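Long-range contacts in fibronectin type III domain-containing protein (Simiduia agarivorans, PDB 6P2K), which probably hydrolyses the beta-1,4-glucan backbone of xyloglucan or related plant glucans, its GH74 module being built of seven-bladed beta-propellers and carrying bound zinc ions: residues 13-17 with 354-358; 137-141 with 153-157; 591-596 with 608-614. One frame throughout, in Å; residues are numbered along the deposited sequence.

Contact 1. Residues 13-17 with 354-358. With ZN (zinc ion), chain Q.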
ATOM      1  N   ALA B  13     -38.917   2.128  -9.496  1.00 18.25           N
ATOM      2  CA  ALA B  13     -39.237   2.000 -10.925  1.00 18.53           C
ATOM      3  C   ALA B  13     -38.354   0.898 -11.516  1.00 21.80           C
ATOM      4  O   ALA B  13     -38.247  -0.181 -10.919  1.00 22.71           O
ATOM      5  CB  ALA B  13     -39.122   3.365 -11.587  1.00 18.12           C
ATOM      6  N   GLY B  14     -37.713   1.115 -12.660  1.00 21.66           N
ATOM      7  CA  GLY B  14     -36.864   0.109 -13.265  1.00 21.87           C
ATOM      8  C   GLY B  14     -37.479  -0.642 -14.424  1.00 21.24           C
ATOM      9  O   GLY B  14     -36.814  -1.518 -14.991  1.00 21.59           O
ATOM     10  N   GLY B  15     -38.729  -0.339 -14.784  1.00 22.53           N
ATOM     11  CA  GLY B  15     -39.347  -0.925 -15.950  1.00 19.15           C
ATOM     12  C   GLY B  15     -39.947   0.159 -16.824  1.00 23.32           C
ATOM     13  O   GLY B  15     -40.170   1.287 -16.385  1.00 26.76           O
ATOM     14  N   GLN B  16     -40.207  -0.206 -18.078  1.00 26.01           N
ATOM     15  CA  GLN B  16     -40.700   0.752 -19.062  1.00 30.97           C
ATOM     16  C   GLN B  16     -41.975   1.428 -18.567  1.00 31.59           C
ATOM     17  O   GLN B  16     -42.933   0.763 -18.167  1.00 34.64           O
ATOM     18  CB  GLN B  16     -40.951   0.048 -20.397  1.00 38.69           C
ATOM     19  CG  GLN B  16     -41.462   0.957 -21.506  1.00 47.37           C
ATOM     20  CD  GLN B  16     -41.531   0.255 -22.856  1.00 58.95           C
ATOM     21  OE1 GLN B  16     -42.550  -0.347 -23.213  1.00 80.09           O
ATOM     22  NE2 GLN B  16     -40.442   0.332 -23.615  1.00 54.05           N
ATOM     23  N   VAL B  17     -41.971   2.758 -18.582  1.00 25.98           N
ATOM     24  CA  VAL B  17     -43.077   3.559 -18.073  1.00 24.73           C
ATOM     25  C   VAL B  17     -43.932   4.003 -19.250  1.00 28.79           C
ATOM     26  O   VAL B  17     -43.408   4.493 -20.259  1.00 32.67           O
ATOM     27  CB  VAL B  17     -42.566   4.769 -17.272  1.00 26.07           C
ATOM     28  CG1 VAL B  17     -43.732   5.596 -16.758  1.00 25.11           C
ATOM     29  CG2 VAL B  17     -41.689   4.308 -16.120  1.00 20.28           C
ATOM     30  N   ASN B 354     -36.901   6.492 -19.659  1.00 21.13           N
ATOM     31  CA  ASN B 354     -37.491   5.284 -20.248  1.00 23.29           C
ATOM     32  C   ASN B 354     -38.135   4.440 -19.153  1.00 20.22           C
ATOM     33  O   ASN B 354     -39.320   4.105 -19.234  1.00 21.93           O
ATOM     34  CB  ASN B 354     -36.491   4.414 -21.018  1.00 26.28           C
ATOM     35  CG  ASN B 354     -37.143   3.173 -21.612  1.00 30.47           C
ATOM     36  OD1 ASN B 354     -37.029   2.078 -21.066  1.00 33.34           O
ATOM     37  ND2 ASN B 354     -37.845   3.345 -22.727  1.00 31.70           N
ATOM     38  N   GLN B 355     -37.359   4.088 -18.128  1.00 19.29           N
ATOM     39  CA  GLN B 355     -37.839   3.272 -17.022  1.00 20.99           C
ATOM     40  C   GLN B 355     -38.149   4.095 -15.779  1.00 20.46           C
ATOM     41  O   GLN B 355     -38.294   3.529 -14.690  1.00 23.85           O
ATOM     42  CB  GLN B 355     -36.815   2.190 -16.669  1.00 18.53           C
ATOM     43  CG  GLN B 355     -36.234   1.433 -17.852  1.00 19.69           C
ATOM     44  CD  GLN B 355     -35.307   0.308 -17.412  1.00 20.72           C
ATOM     45  OE1 GLN B 355     -35.479  -0.844 -17.812  1.00 21.92           O
ATOM     46  NE2 GLN B 355     -34.323   0.638 -16.575  1.00 17.03           N
ATOM     47  N   THR B 356     -38.255   5.414 -15.913  1.00 18.21           N
ATOM     48  CA  THR B 356     -38.223   6.313 -14.769  1.00 19.37           C
ATOM     49  C   THR B 356     -39.360   7.326 -14.864  1.00 21.43           C
ATOM     50  O   THR B 356     -40.168   7.307 -15.797  1.00 21.94           O
ATOM     51  CB  THR B 356     -36.866   7.023 -14.689  1.00 21.75           C
ATOM     52  OG1 THR B 356     -36.619   7.719 -15.919  1.00 22.29           O
ATOM     53  CG2 THR B 356     -35.752   6.008 -14.467  1.00 17.43           C
ATOM     54  N   MET B 357     -39.422   8.215 -13.874  1.00 18.67           N
ATOM     55  CA  MET B 357     -40.358   9.330 -13.866  1.00 21.01           C
ATOM     56  C   MET B 357     -39.596  10.591 -13.494  1.00 21.69           C
ATOM     57  O   MET B 357     -38.878  10.611 -12.488  1.00 17.66           O
ATOM     58  CB  MET B 357     -41.516   9.096 -12.886  1.00 24.04           C
ATOM     59  CG  MET B 357     -42.323   7.832 -13.152  1.00 26.70           C
ATOM     60  SD  MET B 357     -41.624   6.375 -12.350  1.00 27.75           S
ATOM     61  CE  MET B 357     -42.064   6.689 -10.642  1.00 24.49           C
ATOM     62  N   TYR B 358     -39.753  11.637 -14.302  1.00 19.35           N
ATOM     63  CA  TYR B 358     -39.017  12.878 -14.119  1.00 17.25           C
ATOM     64  C   TYR B 358     -39.960  14.058 -14.277  1.00 21.77           C
ATOM     65  O   TYR B 358     -40.848  14.041 -15.134  1.00 19.43           O
ATOM     66  CB  TYR B 358     -37.868  12.995 -15.129  1.00 18.15           C
ATOM     67  CG  TYR B 358     -36.586  12.338 -14.671  1.00 21.21           C
ATOM     68  CD1 TYR B 358     -36.369  10.982 -14.870  1.00 21.27           C
ATOM     69  CD2 TYR B 358     -35.594  13.075 -14.040  1.00 21.38           C
ATOM     70  CE1 TYR B 358     -35.196  10.376 -14.450  1.00 17.48           C
ATOM     71  CE2 TYR B 358     -34.420  12.481 -13.620  1.00 18.76           C
ATOM     72  CZ  TYR B 358     -34.230  11.133 -13.829  1.00 16.89           C
ATOM     73  OH  TYR B 358     -33.069  10.541 -13.410  1.00 19.57           O
TER
HETATM   74 ZN    ZN Q 802     -43.926  -1.568 -24.139  0.76 69.04          ZN
HETATM   75  O   HOH W   1     -43.317  -2.932 -22.659  1.00 70.30           O
HETATM   76  O   HOH W   2     -42.501  -1.988 -25.626  1.00 68.17           O
HETATM   77  O   HOH W   3     -45.532  -0.247 -24.476  1.00 65.66           O
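A glycine-containing loop that leads into strand 17-22 of one propeller blade meets the loop before strand 358-363, and at its edge sits a zinc ion. Gln16 supplies one of the two protein ligands, with Asp124: its CB points away from 354-358, and with CG anti to the backbone N (chi1 -180°) the extended chain carries OE1 out to the zinc, 2.1 Å away. Waters 1, 2 and 3 complete the observed shell. The amide NE2 of Gln16 stays 4.1 Å from ND2 of Asn354, the two amide planes steeply inclined, and that ND2 bonds instead to Asn332. Two backbone bonds join the loops: Gly14 N to Gln355 O (3.2 Å) and Val17 N to Asn354 O (3.0 Å, 165° at the hydrogen). Between them CA of Gln355 leans on Gly15 O at 3.1 Å. The side chain of Gln355 runs alongside Gly14, whose positive phi suits glycine; its NE2 bonds to Asp326 and Asn420, and Asn420 also donates to Gly14 O. CB of Ala13 rests against Gln355 O (3.2 Å) and lies 4.0 Å from SD of the bent Met357, while CG2 of Val17 packs against the backbone at Gln355 and Thr356. Backbone bonds thus fix both ends of the loop around Gln16, and a neutral amide paired with one carboxylate would probably leave the zinc much of its positive charge.

Contact 2. Residues 137-141 with 153-157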
ATOM      1  N   GLY B 137     -57.576  -4.243 -38.243  1.00 69.01           N
ATOM      2  CA  GLY B 137     -58.990  -4.185 -37.972  1.00 67.98           C
ATOM      3  C   GLY B 137     -59.607  -2.857 -38.357  1.00 67.51           C
ATOM      4  O   GLY B 137     -58.934  -1.948 -38.855  1.00 64.13           O
ATOM      5  N   PRO B 138     -60.911  -2.724 -38.138  1.00 69.33           N
ATOM      6  CA  PRO B 138     -61.582  -1.459 -38.453  1.00 67.09           C
ATOM      7  C   PRO B 138     -61.227  -0.380 -37.444  1.00 68.29           C
ATOM      8  O   PRO B 138     -61.178  -0.623 -36.236  1.00 61.45           O
ATOM      9  CB  PRO B 138     -63.074  -1.816 -38.383  1.00 69.58           C
ATOM     10  CG  PRO B 138     -63.129  -3.324 -38.328  1.00 70.37           C
ATOM     11  CD  PRO B 138     -61.857  -3.753 -37.685  1.00 70.86           C
ATOM     12  N   GLY B 139     -60.973   0.822 -37.954  1.00 68.16           N
ATOM     13  CA  GLY B 139     -60.754   1.966 -37.092  1.00 64.82           C
ATOM     14  C   GLY B 139     -62.033   2.309 -36.358  1.00 66.15           C
ATOM     15  O   GLY B 139     -63.065   2.588 -36.994  1.00 65.13           O
ATOM     16  N   GLN B 140     -61.997   2.278 -35.029  1.00 63.39           N
ATOM     17  CA  GLN B 140     -63.197   2.492 -34.236  1.00 63.97           C
ATOM     18  C   GLN B 140     -62.858   3.304 -32.997  1.00 61.93           C
ATOM     19  O   GLN B 140     -61.696   3.440 -32.610  1.00 54.40           O
ATOM     20  CB  GLN B 140     -63.854   1.163 -33.845  1.00 60.62           C
ATOM     21  CG  GLN B 140     -64.646   0.533 -34.973  1.00 68.15           C
ATOM     22  CD  GLN B 140     -65.396  -0.702 -34.535  1.00 71.03           C
ATOM     23  OE1 GLN B 140     -64.887  -1.504 -33.752  1.00 70.68           O
ATOM     24  NE2 GLN B 140     -66.619  -0.860 -35.031  1.00 68.42           N
ATOM     25  N   VAL B 141     -63.905   3.840 -32.377  1.00 64.21           N
ATOM     26  CA  VAL B 141     -63.783   4.749 -31.242  1.00 62.20           C
ATOM     27  C   VAL B 141     -65.027   4.602 -30.377  1.00 61.74           C
ATOM     28  O   VAL B 141     -66.151   4.597 -30.889  1.00 64.73           O
ATOM     29  CB  VAL B 141     -63.601   6.209 -31.710  1.00 65.41           C
ATOM     30  CG1 VAL B 141     -64.133   7.177 -30.670  1.00 67.70           C
ATOM     31  CG2 VAL B 141     -62.131   6.500 -32.005  1.00 62.16           C
ATOM     32  N   THR B 153     -70.122   2.274 -30.263  1.00 65.72           N
ATOM     33  CA  THR B 153     -68.953   2.040 -31.100  1.00 67.08           C
ATOM     34  C   THR B 153     -69.118   2.817 -32.401  1.00 72.06           C
ATOM     35  O   THR B 153     -69.987   2.495 -33.218  1.00 77.71           O
ATOM     36  CB  THR B 153     -68.772   0.548 -31.368  1.00 66.28           C
ATOM     37  OG1 THR B 153     -68.863  -0.170 -30.131  1.00 64.36           O
ATOM     38  CG2 THR B 153     -67.417   0.289 -31.991  1.00 65.33           C
ATOM     39  N   VAL B 154     -68.290   3.840 -32.584  1.00 66.16           N
ATOM     40  CA  VAL B 154     -68.272   4.634 -33.806  1.00 68.45           C
ATOM     41  C   VAL B 154     -67.126   4.138 -34.673  1.00 73.60           C
ATOM     42  O   VAL B 154     -65.974   4.089 -34.227  1.00 64.77           O
ATOM     43  CB  VAL B 154     -68.128   6.134 -33.503  1.00 67.76           C
ATOM     44  CG1 VAL B 154     -67.952   6.919 -34.795  1.00 74.31           C
ATOM     45  CG2 VAL B 154     -69.335   6.635 -32.739  1.00 68.92           C
ATOM     46  N   THR B 155     -67.439   3.766 -35.909  1.00 70.94           N
ATOM     47  CA  THR B 155     -66.446   3.323 -36.875  1.00 71.02           C
ATOM     48  C   THR B 155     -66.055   4.501 -37.757  1.00 73.42           C
ATOM     49  O   THR B 155     -66.925   5.248 -38.220  1.00 75.78           O
ATOM     50  CB  THR B 155     -66.993   2.178 -37.736  1.00 74.07           C
ATOM     51  OG1 THR B 155     -67.313   1.057 -36.902  1.00 73.08           O
ATOM     52  CG2 THR B 155     -65.972   1.759 -38.786  1.00 74.48           C
ATOM     53  N   PHE B 156     -64.750   4.679 -37.979  1.00 70.07           N
ATOM     54  CA  PHE B 156     -64.271   5.689 -38.910  1.00 71.20           C
ATOM     55  C   PHE B 156     -63.433   5.116 -40.047  1.00 72.16           C
ATOM     56  O   PHE B 156     -62.994   5.880 -40.915  1.00 79.08           O
ATOM     57  CB  PHE B 156     -63.480   6.785 -38.173  1.00 69.11           C
ATOM     58  CG  PHE B 156     -62.288   6.285 -37.402  1.00 64.77           C
ATOM     59  CD1 PHE B 156     -61.045   6.171 -38.008  1.00 63.43           C
ATOM     60  CD2 PHE B 156     -62.402   5.960 -36.060  1.00 61.84           C
ATOM     61  CE1 PHE B 156     -59.947   5.725 -37.296  1.00 66.98           C
ATOM     62  CE2 PHE B 156     -61.308   5.513 -35.342  1.00 65.38           C
ATOM     63  CZ  PHE B 156     -60.078   5.396 -35.961  1.00 65.15           C
ATOM     64  N   ASP B 157     -63.206   3.805 -40.076  1.00 71.90           N
ATOM     65  CA  ASP B 157     -62.566   3.160 -41.215  1.00 73.47           C
ATOM     66  C   ASP B 157     -63.030   1.713 -41.267  1.00 81.93           C
ATOM     67  O   ASP B 157     -62.993   1.012 -40.251  1.00 81.17           O
ATOM     68  CB  ASP B 157     -61.037   3.236 -41.124  1.00 70.55           C
ATOM     69  CG  ASP B 157     -60.351   2.538 -42.285  1.00 72.28           C
ATOM     70  OD1 ASP B 157     -60.098   1.319 -42.184  1.00 72.00           O
ATOM     71  OD2 ASP B 157     -60.074   3.208 -43.303  1.00 82.34           O
TER
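The Phe156 ring is laid over the backbone of Gly139: CA of Gly139 stands 3.9 Å from the ring centroid, 21° off the normal, a CH-pi contact, and the Gly139 carbonyl carbon lies over the same face nearer the rim. Glycine suits this place because a side chain here would run into the ring. CG2 of Val141 meets CE2 of Phe156 obliquely at 3.6 Å, the two side chains crossing at about a right angle. Phe156 reaches this position with CG between its backbone N and carbonyl carbon (chi1 58°), where the chain turns a corner; Tyr188 meets the ring from the next blade, and Lys185 forms a salt bridge with Asp157. The Gln140 amide is the other flat group. Thr155 OG1 accepts from its NE2 at 2.8 Å, almost in the amide plane and nearly straight at 168°, while CG2 of Thr153 touches NE2 at 3.3 Å. Val141 and Val154 exchange two backbone bonds, and Gly139 O accepts from Phe156 N at 2.9 Å, with a weak second bond from Asp157 N. These main-chain bonds chiefly tie the hairpin formed by the blade's last two strands; the Gln140-Thr155 bond adds a polar clasp on one face, and Phe156 an apolar cover over Gly139.

Contact 3. Residues 591-596 with 608-614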
ATOM      1  N   VAL B 591     -34.010 -33.763 -22.739  1.00 23.74           N
ATOM      2  CA  VAL B 591     -34.805 -34.614 -21.862  1.00 26.83           C
ATOM      3  C   VAL B 591     -35.069 -33.831 -20.580  1.00 26.12           C
ATOM      4  O   VAL B 591     -34.152 -33.586 -19.792  1.00 19.05           O
ATOM      5  CB  VAL B 591     -34.102 -35.945 -21.572  1.00 28.72           C
ATOM      6  CG1 VAL B 591     -34.962 -36.806 -20.662  1.00 25.92           C
ATOM      7  CG2 VAL B 591     -33.802 -36.684 -22.870  1.00 28.85           C
ATOM      8  N   GLN B 592     -36.322 -33.439 -20.373  1.00 23.02           N
ATOM      9  CA  GLN B 592     -36.685 -32.599 -19.245  1.00 23.32           C
ATOM     10  C   GLN B 592     -36.925 -33.445 -17.998  1.00 23.30           C
ATOM     11  O   GLN B 592     -37.023 -34.673 -18.052  1.00 23.92           O
ATOM     12  CB  GLN B 592     -37.927 -31.779 -19.578  1.00 23.64           C
ATOM     13  CG  GLN B 592     -37.713 -30.757 -20.684  1.00 25.75           C
ATOM     14  CD  GLN B 592     -38.853 -29.771 -20.794  1.00 26.24           C
ATOM     15  OE1 GLN B 592     -39.145 -29.035 -19.852  1.00 29.31           O
ATOM     16  NE2 GLN B 592     -39.506 -29.751 -21.946  1.00 26.66           N
ATOM     17  N   GLY B 593     -37.030 -32.767 -16.861  1.00 24.48           N
ATOM     18  CA  GLY B 593     -37.370 -33.397 -15.605  1.00 25.64           C
ATOM     19  C   GLY B 593     -36.338 -33.118 -14.538  1.00 28.15           C
ATOM     20  O   GLY B 593     -35.382 -32.368 -14.732  1.00 32.50           O
ATOM     21  N   VAL B 594     -36.552 -33.736 -13.382  1.00 26.98           N
ATOM     22  CA  VAL B 594     -35.585 -33.664 -12.291  1.00 26.66           C
ATOM     23  C   VAL B 594     -34.502 -34.706 -12.537  1.00 26.36           C
ATOM     24  O   VAL B 594     -34.791 -35.897 -12.688  1.00 23.69           O
ATOM     25  CB  VAL B 594     -36.258 -33.877 -10.927  1.00 23.93           C
ATOM     26  CG1 VAL B 594     -35.225 -33.784  -9.813  1.00 19.80           C
ATOM     27  CG2 VAL B 594     -37.367 -32.859 -10.719  1.00 21.61           C
ATOM     28  N   TRP B 595     -33.255 -34.256 -12.596  1.00 26.10           N
ATOM     29  CA  TRP B 595     -32.110 -35.126 -12.801  1.00 24.32           C
ATOM     30  C   TRP B 595     -31.289 -35.196 -11.519  1.00 23.45           C
ATOM     31  O   TRP B 595     -31.289 -34.261 -10.713  1.00 26.84           O
ATOM     32  CB  TRP B 595     -31.241 -34.616 -13.957  1.00 22.67           C
ATOM     33  CG  TRP B 595     -31.753 -34.995 -15.310  1.00 23.31           C
ATOM     34  CD1 TRP B 595     -32.878 -34.528 -15.922  1.00 17.91           C
ATOM     35  CD2 TRP B 595     -31.148 -35.917 -16.227  1.00 22.81           C
ATOM     36  NE1 TRP B 595     -33.016 -35.106 -17.164  1.00 22.19           N
ATOM     37  CE2 TRP B 595     -31.968 -35.962 -17.375  1.00 21.28           C
ATOM     38  CE3 TRP B 595     -29.993 -36.706 -16.189  1.00 21.83           C
ATOM     39  CZ2 TRP B 595     -31.674 -36.773 -18.472  1.00 22.53           C
ATOM     40  CZ3 TRP B 595     -29.701 -37.509 -17.280  1.00 21.46           C
ATOM     41  CH2 TRP B 595     -30.538 -37.535 -18.407  1.00 24.34           C
ATOM     42  N   ARG B 596     -30.588 -36.311 -11.333  1.00 20.36           N
ATOM     43  CA  ARG B 596     -29.736 -36.502 -10.167  1.00 20.61           C
ATOM     44  C   ARG B 596     -28.368 -36.988 -10.615  1.00 24.04           C
ATOM     45  O   ARG B 596     -28.270 -37.959 -11.372  1.00 26.74           O
ATOM     46  CB  ARG B 596     -30.351 -37.499  -9.188  1.00 19.90           C
ATOM     47  CG  ARG B 596     -29.452 -37.858  -8.016  1.00 20.72           C
ATOM     48  CD  ARG B 596     -30.034 -39.055  -7.275  1.00 23.84           C
ATOM     49  NE  ARG B 596     -29.292 -39.424  -6.074  1.00 26.74           N
ATOM     50  CZ  ARG B 596     -28.254 -40.255  -6.057  1.00 29.09           C
ATOM     51  NH1 ARG B 596     -27.818 -40.805  -7.184  1.00 26.21           N
ATOM     52  NH2 ARG B 596     -27.650 -40.539  -4.911  1.00 31.19           N
ATOM     53  N   ALA B 608     -28.777 -39.242 -13.953  1.00 21.20           N
ATOM     54  CA  ALA B 608     -29.977 -39.906 -14.436  1.00 26.19           C
ATOM     55  C   ALA B 608     -31.195 -39.065 -14.090  1.00 28.72           C
ATOM     56  O   ALA B 608     -31.206 -38.335 -13.094  1.00 26.71           O
ATOM     57  CB  ALA B 608     -30.125 -41.315 -13.849  1.00 28.11           C
ATOM     58  N   GLN B 609     -32.215 -39.168 -14.937  1.00 27.88           N
ATOM     59  CA  GLN B 609     -33.506 -38.568 -14.643  1.00 24.87           C
ATOM     60  C   GLN B 609     -34.201 -39.366 -13.546  1.00 21.28           C
ATOM     61  O   GLN B 609     -34.199 -40.599 -13.564  1.00 22.20           O
ATOM     62  CB  GLN B 609     -34.362 -38.535 -15.910  1.00 22.81           C
ATOM     63  CG  GLN B 609     -35.740 -37.909 -15.756  1.00 26.74           C
ATOM     64  CD  GLN B 609     -36.669 -38.290 -16.896  1.00 28.13           C
ATOM     65  OE1 GLN B 609     -37.039 -39.450 -17.038  1.00 28.02           O
ATOM     66  NE2 GLN B 609     -37.039 -37.315 -17.720  1.00 26.45           N
ATOM     67  N   VAL B 610     -34.780 -38.663 -12.573  1.00 23.06           N
ATOM     68  CA  VAL B 610     -35.514 -39.309 -11.489  1.00 25.74           C
ATOM     69  C   VAL B 610     -36.964 -38.859 -11.413  1.00 26.26           C
ATOM     70  O   VAL B 610     -37.724 -39.396 -10.603  1.00 26.60           O
ATOM     71  CB  VAL B 610     -34.820 -39.104 -10.125  1.00 22.24           C
ATOM     72  CG1 VAL B 610     -33.456 -39.778 -10.119  1.00 21.61           C
ATOM     73  CG2 VAL B 610     -34.699 -37.626  -9.795  1.00 20.93           C
ATOM     74  N   LEU B 611     -37.371 -37.892 -12.231  1.00 24.23           N
ATOM     75  CA  LEU B 611     -38.774 -37.517 -12.346  1.00 22.59           C
ATOM     76  C   LEU B 611     -39.024 -37.039 -13.768  1.00 23.21           C
ATOM     77  O   LEU B 611     -38.322 -36.150 -14.254  1.00 23.75           O
ATOM     78  CB  LEU B 611     -39.150 -36.420 -11.341  1.00 24.92           C
ATOM     79  CG  LEU B 611     -40.641 -36.060 -11.317  1.00 28.57           C
ATOM     80  CD1 LEU B 611     -41.469 -37.208 -10.742  1.00 21.73           C
ATOM     81  CD2 LEU B 611     -40.890 -34.775 -10.546  1.00 27.87           C
ATOM     82  N   ALA B 612     -40.020 -37.625 -14.428  1.00 23.35           N
ATOM     83  CA  ALA B 612     -40.359 -37.241 -15.798  1.00 26.93           C
ATOM     84  C   ALA B 612     -41.297 -36.032 -15.770  1.00 27.57           C
ATOM     85  O   ALA B 612     -42.461 -36.088 -16.170  1.00 33.80           O
ATOM     86  CB  ALA B 612     -40.978 -38.415 -16.544  1.00 29.28           C
ATOM     87  N   SER B 613     -40.761 -34.921 -15.270  1.00 24.69           N
ATOM     88  CA  SER B 613     -41.474 -33.656 -15.211  1.00 22.30           C
ATOM     89  C   SER B 613     -41.100 -32.803 -16.424  1.00 26.92           C
ATOM     90  O   SER B 613     -40.323 -33.217 -17.291  1.00 24.89           O
ATOM     91  CB  SER B 613     -41.167 -32.929 -13.897  1.00 19.75           C
ATOM     92  OG  SER B 613     -39.789 -33.016 -13.583  1.00 25.15           O
ATOM     93  N   SER B 614     -41.675 -31.604 -16.491  1.00 24.31           N
ATOM     94  CA  SER B 614     -41.380 -30.676 -17.577  1.00 23.50           C
ATOM     95  C   SER B 614     -41.878 -29.286 -17.199  1.00 25.17           C
ATOM     96  O   SER B 614     -42.574 -29.100 -16.199  1.00 23.53           O
ATOM     97  CB  SER B 614     -42.005 -31.142 -18.895  1.00 24.42           C
ATOM     98  OG  SER B 614     -43.414 -31.238 -18.784  1.00 32.01           O
TER
HETATM   99  O   HOH W   4     -39.972 -35.303 -18.871  1.00 31.86           O
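Trp595 and Gln609 cross obliquely, the glutamine's stem lying over the indole: CB of Gln609 is 4.0 Å from the centroid of the five-membered ring, 17° off its normal, and Gln609 N lies over the same face, offset toward the rim. The trans chi1 of Gln609 (-179°) swings CG away from its own N and past the ring, and NE2 bonds to Gln592 O at 2.7 Å, the acceptor close to the amide plane. The indole's NE1 donates to Val591 O at 3.2 Å, from above the carbonyl plane, a bent bond that would help orient the ring. On the opposite face of the sheet, Val594 packs CB against CB of Leu611 (3.9 Å) and CG1 against CG2 of Val610. A classic beta bulge turns both toward it, Val594 O accepting from Val610 N at 2.8 Å and Leu611 N at 3.3 Å. Gly593 has no CB to strike Leu611 O, which its CA approaches to 3.2 Å, and tolerates the positive phi. Water 4 bridges Gln592 O and Ser613 O. Strand 593-599 lies between 605-615 and 582-588, whose Phe585 meets the Trp595 ring; Leu611 and Val594 touch Ser633 of strand 628-634, and Arg596 forms salt bridges with Glu656 and Glu598.

How the contacts relate
The three contacts are spread widely through the chain and do not touch. Contact 1 is the most central, its centre about 9 Å from that of the chain, whereas the centres of contacts 2 and 3 are each about 31 Å out. Contact 2 is nested within the sequence that contact 1 closes, yet their centres are 32 Å apart; contact 3 follows later, 40 Å from contact 1 and 52 Å from contact 2. Contact 1 joins two distant loops, while contacts 2 and 3 are each local hairpins. Zinc distinguishes them as well: contact 1 supplies a ligand, contact 3 has the Trp595 side chain about 8 Å from another zinc ion, and contact 2 touches none of the zinc sites.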